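Sister chromatid cohesion protein (Chaetomium thermophilum, PDB 5T8V) probably acts as the cohesin loader, a chromatin-associated factor that places cohesin on DNA, and is represented here by the HEAT-repeat C-terminal part of SCC2. Local coordinates at residues Thr359-Leu364 against Thr546-Tyr551; His502-Thr507 against Gln560-Leu565. All blocks are in the same frame, centred on the assembly; numbering follows the deposited sequence.

Contact 1 (Thr359-Leu364 against Thr546-Tyr551)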
# COMPACT_ATOMS: atom_id res chain seq x y z
N THR A 359 52.59 -7.30 6.98
CA THR A 359 52.95 -6.59 8.19
C THR A 359 52.50 -5.13 8.13
O THR A 359 52.02 -4.58 9.13
CB THR A 359 54.45 -6.67 8.43
OG1 THR A 359 54.87 -8.04 8.38
CG2 THR A 359 54.81 -6.07 9.78
N ALA A 360 52.65 -4.49 6.97
CA ALA A 360 52.15 -3.13 6.81
C ALA A 360 50.66 -3.07 7.10
O ALA A 360 50.18 -2.18 7.82
CB ALA A 360 52.45 -2.63 5.39
N ILE A 361 49.90 -4.02 6.54
CA ILE A 361 48.46 -4.07 6.79
C ILE A 361 48.18 -4.23 8.28
O ILE A 361 47.27 -3.61 8.82
CB ILE A 361 47.82 -5.20 5.96
CG1 ILE A 361 47.89 -4.86 4.47
CG2 ILE A 361 46.38 -5.46 6.41
CD1 ILE A 361 46.91 -3.79 4.01
N ARG A 362 48.95 -5.09 8.95
CA ARG A 362 48.66 -5.35 10.36
C ARG A 362 48.97 -4.13 11.22
O ARG A 362 48.20 -3.79 12.13
CB ARG A 362 49.45 -6.58 10.83
CG ARG A 362 48.81 -7.36 11.97
CD ARG A 362 47.34 -7.70 11.68
NE ARG A 362 47.15 -8.18 10.32
CZ ARG A 362 46.02 -8.04 9.62
NH1 ARG A 362 44.98 -7.41 10.14
NH2 ARG A 362 45.95 -8.52 8.38
N ASP A 363 50.09 -3.45 10.94
CA ASP A 363 50.38 -2.18 11.60
C ASP A 363 49.23 -1.20 11.41
O ASP A 363 48.69 -0.64 12.38
CB ASP A 363 51.67 -1.59 11.04
CG ASP A 363 52.90 -2.37 11.45
OD1 ASP A 363 52.75 -3.44 12.09
OD2 ASP A 363 54.02 -1.92 11.13
N LEU A 364 48.82 -0.99 10.15
CA LEU A 364 47.72 -0.07 9.89
C LEU A 364 46.48 -0.47 10.67
O LEU A 364 45.75 0.38 11.18
CB LEU A 364 47.42 -0.00 8.40
CG LEU A 364 46.20 0.85 8.04
CD1 LEU A 364 46.34 2.27 8.58
CD2 LEU A 364 46.01 0.88 6.54
N THR A 546 40.46 -3.98 5.49
CA THR A 546 39.38 -4.91 5.16
C THR A 546 39.57 -5.50 3.77
O THR A 546 39.38 -6.70 3.56
CB THR A 546 38.03 -4.21 5.27
OG1 THR A 546 37.77 -3.87 6.63
CG2 THR A 546 36.90 -5.11 4.75
N CYS A 547 39.94 -4.66 2.80
CA CYS A 547 40.19 -5.14 1.45
C CYS A 547 41.26 -6.22 1.45
O CYS A 547 41.07 -7.31 0.89
CB CYS A 547 40.59 -3.97 0.55
SG CYS A 547 41.24 -4.43 -1.08
N TYR A 548 42.40 -5.95 2.09
CA TYR A 548 43.49 -6.92 2.09
C TYR A 548 43.10 -8.20 2.82
O TYR A 548 43.45 -9.30 2.39
CB TYR A 548 44.73 -6.30 2.73
CG TYR A 548 45.91 -7.24 2.85
CD1 TYR A 548 46.03 -8.10 3.93
CD2 TYR A 548 46.91 -7.26 1.88
CE1 TYR A 548 47.10 -8.96 4.04
CE2 TYR A 548 47.99 -8.11 1.99
CZ TYR A 548 48.08 -8.96 3.07
OH TYR A 548 49.15 -9.81 3.19
N ASP A 549 42.37 -8.08 3.93
CA ASP A 549 41.99 -9.24 4.73
C ASP A 549 40.82 -10.02 4.14
O ASP A 549 40.54 -11.12 4.61
CB ASP A 549 41.63 -8.81 6.15
CG ASP A 549 42.83 -8.32 6.94
OD1 ASP A 549 43.96 -8.76 6.63
OD2 ASP A 549 42.65 -7.51 7.87
N GLY A 550 40.14 -9.48 3.12
CA GLY A 550 39.03 -10.19 2.52
C GLY A 550 39.43 -11.24 1.50
O GLY A 550 38.65 -12.16 1.24
N TYR A 551 40.63 -11.13 0.94
CA TYR A 551 41.10 -12.05 -0.09
C TYR A 551 41.88 -13.20 0.55
O TYR A 551 42.66 -12.99 1.48
CB TYR A 551 41.98 -11.32 -1.10
CG TYR A 551 41.27 -10.23 -1.88
CD1 TYR A 551 39.98 -10.43 -2.37
CD2 TYR A 551 41.88 -9.01 -2.11
CE1 TYR A 551 39.33 -9.43 -3.08
CE2 TYR A 551 41.23 -8.01 -2.82
CZ TYR A 551 39.96 -8.23 -3.30
OH TYR A 551 39.31 -7.24 -4.01
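Arg362 and Asp549 form the polar half of this contact, a bidentate salt bridge between two helices. The guanidinium meets the carboxylate end-on: NH2 of Arg362 lies 2.7 Å from OD1 of Asp549, while the second bond, from NH1 of Arg362 to OD2 of Asp549, is longer at 3.3 Å. Both oxygens are approached on their syn sides, and the two planes are only 22° apart, so the paired bonds hold the two groups nearly coplanar, edge to edge. Bends at chi2 and chi3 turn the arginine chain back toward the aspartate. NH1 also has a long, weak ion pair with Asp365.

The apolar half is Ile361 on Tyr548. CG1 of Ile361 sits over one ring face, 3.7 Å from the centroid of the Tyr548 ring in a CH-pi contact, while CG2 of Ile361 reaches CD1 of Tyr548 at 3.6 Å. The Tyr548 hydroxyl is hydrogen-bonded to ND1 of His357.

This is helix-helix packing within the HEAT-repeat part, joining helices 357-391 and 527-550. Over residues 359-364 and 546-550 the axes differ by 132° in direction and approach to 10.4 Å. Helix 556-574 packs beside them, its Ala566 touching both Ala360 and Ile361.

Contact 2 (His502-Thr507 against Gln560-Leu565)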
# COMPACT_ATOMS: atom_id res chain seq x y z
N HIS A 502 39.79 -0.84 -6.06
CA HIS A 502 39.73 0.44 -6.75
C HIS A 502 39.22 1.55 -5.85
O HIS A 502 39.52 2.72 -6.10
CB HIS A 502 38.85 0.34 -8.00
CG HIS A 502 39.44 -0.50 -9.09
ND1 HIS A 502 39.53 -1.88 -9.01
CD2 HIS A 502 39.97 -0.16 -10.29
CE1 HIS A 502 40.09 -2.35 -10.11
NE2 HIS A 502 40.36 -1.33 -10.90
N MET A 503 38.44 1.21 -4.82
CA MET A 503 37.92 2.23 -3.90
C MET A 503 39.03 2.82 -3.05
O MET A 503 39.09 4.04 -2.86
CB MET A 503 36.85 1.61 -3.01
CG MET A 503 35.62 1.11 -3.75
SD MET A 503 34.56 2.45 -4.32
CE MET A 503 33.97 3.10 -2.77
N VAL A 504 39.91 1.97 -2.52
CA VAL A 504 40.98 2.42 -1.62
C VAL A 504 42.21 2.78 -2.44
O VAL A 504 43.30 2.96 -1.88
CB VAL A 504 41.31 1.34 -0.58
CG1 VAL A 504 40.07 1.00 0.24
CG2 VAL A 504 41.87 0.08 -1.24
N ALA A 505 42.05 2.90 -3.75
CA ALA A 505 43.18 3.21 -4.62
C ALA A 505 43.81 4.54 -4.23
O ALA A 505 43.14 5.45 -3.73
CB ALA A 505 42.73 3.25 -6.08
N TRP A 506 45.12 4.65 -4.48
CA TRP A 506 45.86 5.85 -4.11
C TRP A 506 45.33 7.09 -4.82
O TRP A 506 45.35 8.18 -4.25
CB TRP A 506 47.34 5.65 -4.41
CG TRP A 506 48.20 6.80 -4.01
CD1 TRP A 506 49.03 7.53 -4.81
CD2 TRP A 506 48.33 7.35 -2.70
NE1 TRP A 506 49.66 8.50 -4.08
CE2 TRP A 506 49.24 8.42 -2.78
CE3 TRP A 506 47.75 7.05 -1.46
CZ2 TRP A 506 49.60 9.18 -1.67
CZ3 TRP A 506 48.10 7.81 -0.36
CH2 TRP A 506 49.02 8.86 -0.47
N THR A 507 44.86 6.94 -6.06
CA THR A 507 44.32 8.05 -6.82
C THR A 507 42.80 7.95 -6.98
O THR A 507 42.24 8.52 -7.92
CB THR A 507 44.97 8.12 -8.20
OG1 THR A 507 44.65 6.95 -8.95
CG2 THR A 507 46.48 8.23 -8.07
N GLN A 560 51.18 -5.90 -2.98
CA GLN A 560 52.26 -4.92 -2.81
C GLN A 560 51.70 -3.50 -2.80
O GLN A 560 52.03 -2.70 -1.91
CB GLN A 560 53.30 -5.10 -3.91
CG GLN A 560 53.94 -6.48 -3.92
CD GLN A 560 55.20 -6.53 -4.77
OE1 GLN A 560 55.32 -5.82 -5.76
NE2 GLN A 560 56.14 -7.38 -4.36
N GLU A 561 50.85 -3.17 -3.78
CA GLU A 561 50.20 -1.87 -3.77
C GLU A 561 49.45 -1.64 -2.47
O GLU A 561 49.51 -0.55 -1.89
CB GLU A 561 49.24 -1.76 -4.96
CG GLU A 561 48.45 -0.46 -5.02
CD GLU A 561 49.34 0.76 -5.16
OE1 GLU A 561 50.53 0.59 -5.50
OE2 GLU A 561 48.85 1.88 -4.94
N LEU A 562 48.74 -2.66 -1.98
CA LEU A 562 48.02 -2.52 -0.72
C LEU A 562 48.98 -2.29 0.44
O LEU A 562 48.64 -1.58 1.40
CB LEU A 562 47.17 -3.77 -0.46
CG LEU A 562 45.90 -3.87 -1.30
CD1 LEU A 562 45.31 -5.27 -1.20
CD2 LEU A 562 44.88 -2.83 -0.86
N GLY A 563 50.19 -2.86 0.38
CA GLY A 563 51.18 -2.58 1.41
C GLY A 563 51.66 -1.14 1.36
O GLY A 563 51.82 -0.50 2.41
N ARG A 564 51.90 -0.62 0.16
CA ARG A 564 52.25 0.79 0.02
C ARG A 564 51.16 1.67 0.60
O ARG A 564 51.44 2.61 1.37
CB ARG A 564 52.50 1.13 -1.44
CG ARG A 564 53.60 0.31 -2.10
CD ARG A 564 53.62 0.52 -3.60
NE ARG A 564 54.30 -0.58 -4.29
CZ ARG A 564 54.22 -0.80 -5.60
NH1 ARG A 564 53.48 -0.01 -6.37
NH2 ARG A 564 54.87 -1.83 -6.13
N LEU A 565 49.90 1.40 0.25
CA LEU A 565 48.79 2.15 0.83
C LEU A 565 48.78 2.03 2.34
O LEU A 565 48.44 2.99 3.05
CB LEU A 565 47.46 1.66 0.25
CG LEU A 565 47.17 2.04 -1.20
CD1 LEU A 565 46.00 1.23 -1.75
CD2 LEU A 565 46.87 3.53 -1.30
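Leu565 fits against the chain just beyond helix 500-503, where Val504 leaves helical geometry and the backbone turns through Ala505 to Trp506. From its CB, the side chain has CG anti to its own carbonyl carbon (chi1 -73°), which carries the branch point out toward this turn. CG of Leu565 comes within 4.0 Å of the carbonyl oxygen of Val504. CD1 of Leu565 lies near that same oxygen and 4.3 Å from CG2 of Val504. CD2 of Leu565 also stays near the Val504 oxygen while meeting the tryptophan, 3.6 Å from CE3 of Trp506 and 3.8 Å from CB of Trp506, and it approaches the indole at a slant.

The flanks of the contact are lighter. CG2 of Val504 touches CD2 of Leu562 at 4.2 Å, one turn earlier on helix 556-574. On the other flank, OE2 of Glu561 stands 4.1 Å from CB of Trp506, while OE1 of Glu561 forms a salt bridge with NH1 of Arg564, whose hydrogen bond is weak. Cutting Leu565 back to an alanine would probably open a gap between the turn and the helix, leaving CE3 of Trp506 and the Val504 methyl without the branch that fills the space between them.

Beyond the two segments, the Val504 carbonyl accepts a hydrogen bond from NE1 of Trp540, and the indole of Trp506 has cation-pi partners in Arg511 and Arg568 and an edge-to-face neighbour in Tyr583. No hydrogen bond joins residues 502-507 to residues 560-565. This packing of a post-helix loop on a helix of the HEAT-repeat part therefore rests on apolar contacts, with the turn's carbonyl satisfied by helix 527-550 and charged groups gathered around the tryptophan and Glu561.

How the contacts relate
Both contacts are partly buried, with centres 11 Å apart and about 46 Å from the centre of the chain, and their segments alternate along the sequence. Helix 556-574 links them: it supplies one side of contact 2 and runs beside contact 1, where Leu562 meets Cys547 and Tyr548 and its carbonyl lies near CD1 of Ile361. Contact 1 joins two helices and passes from a buried isoleucine to an ion pair at an exposed aspartate. Contact 2 instead sets a helix against a turn, with buried aliphatic residues in the middle and no polar bond across it. Ile544 of helix 527-550 touches Ile361, Leu364, Val504 and Leu565, so that one residue of that helix touches both contacts.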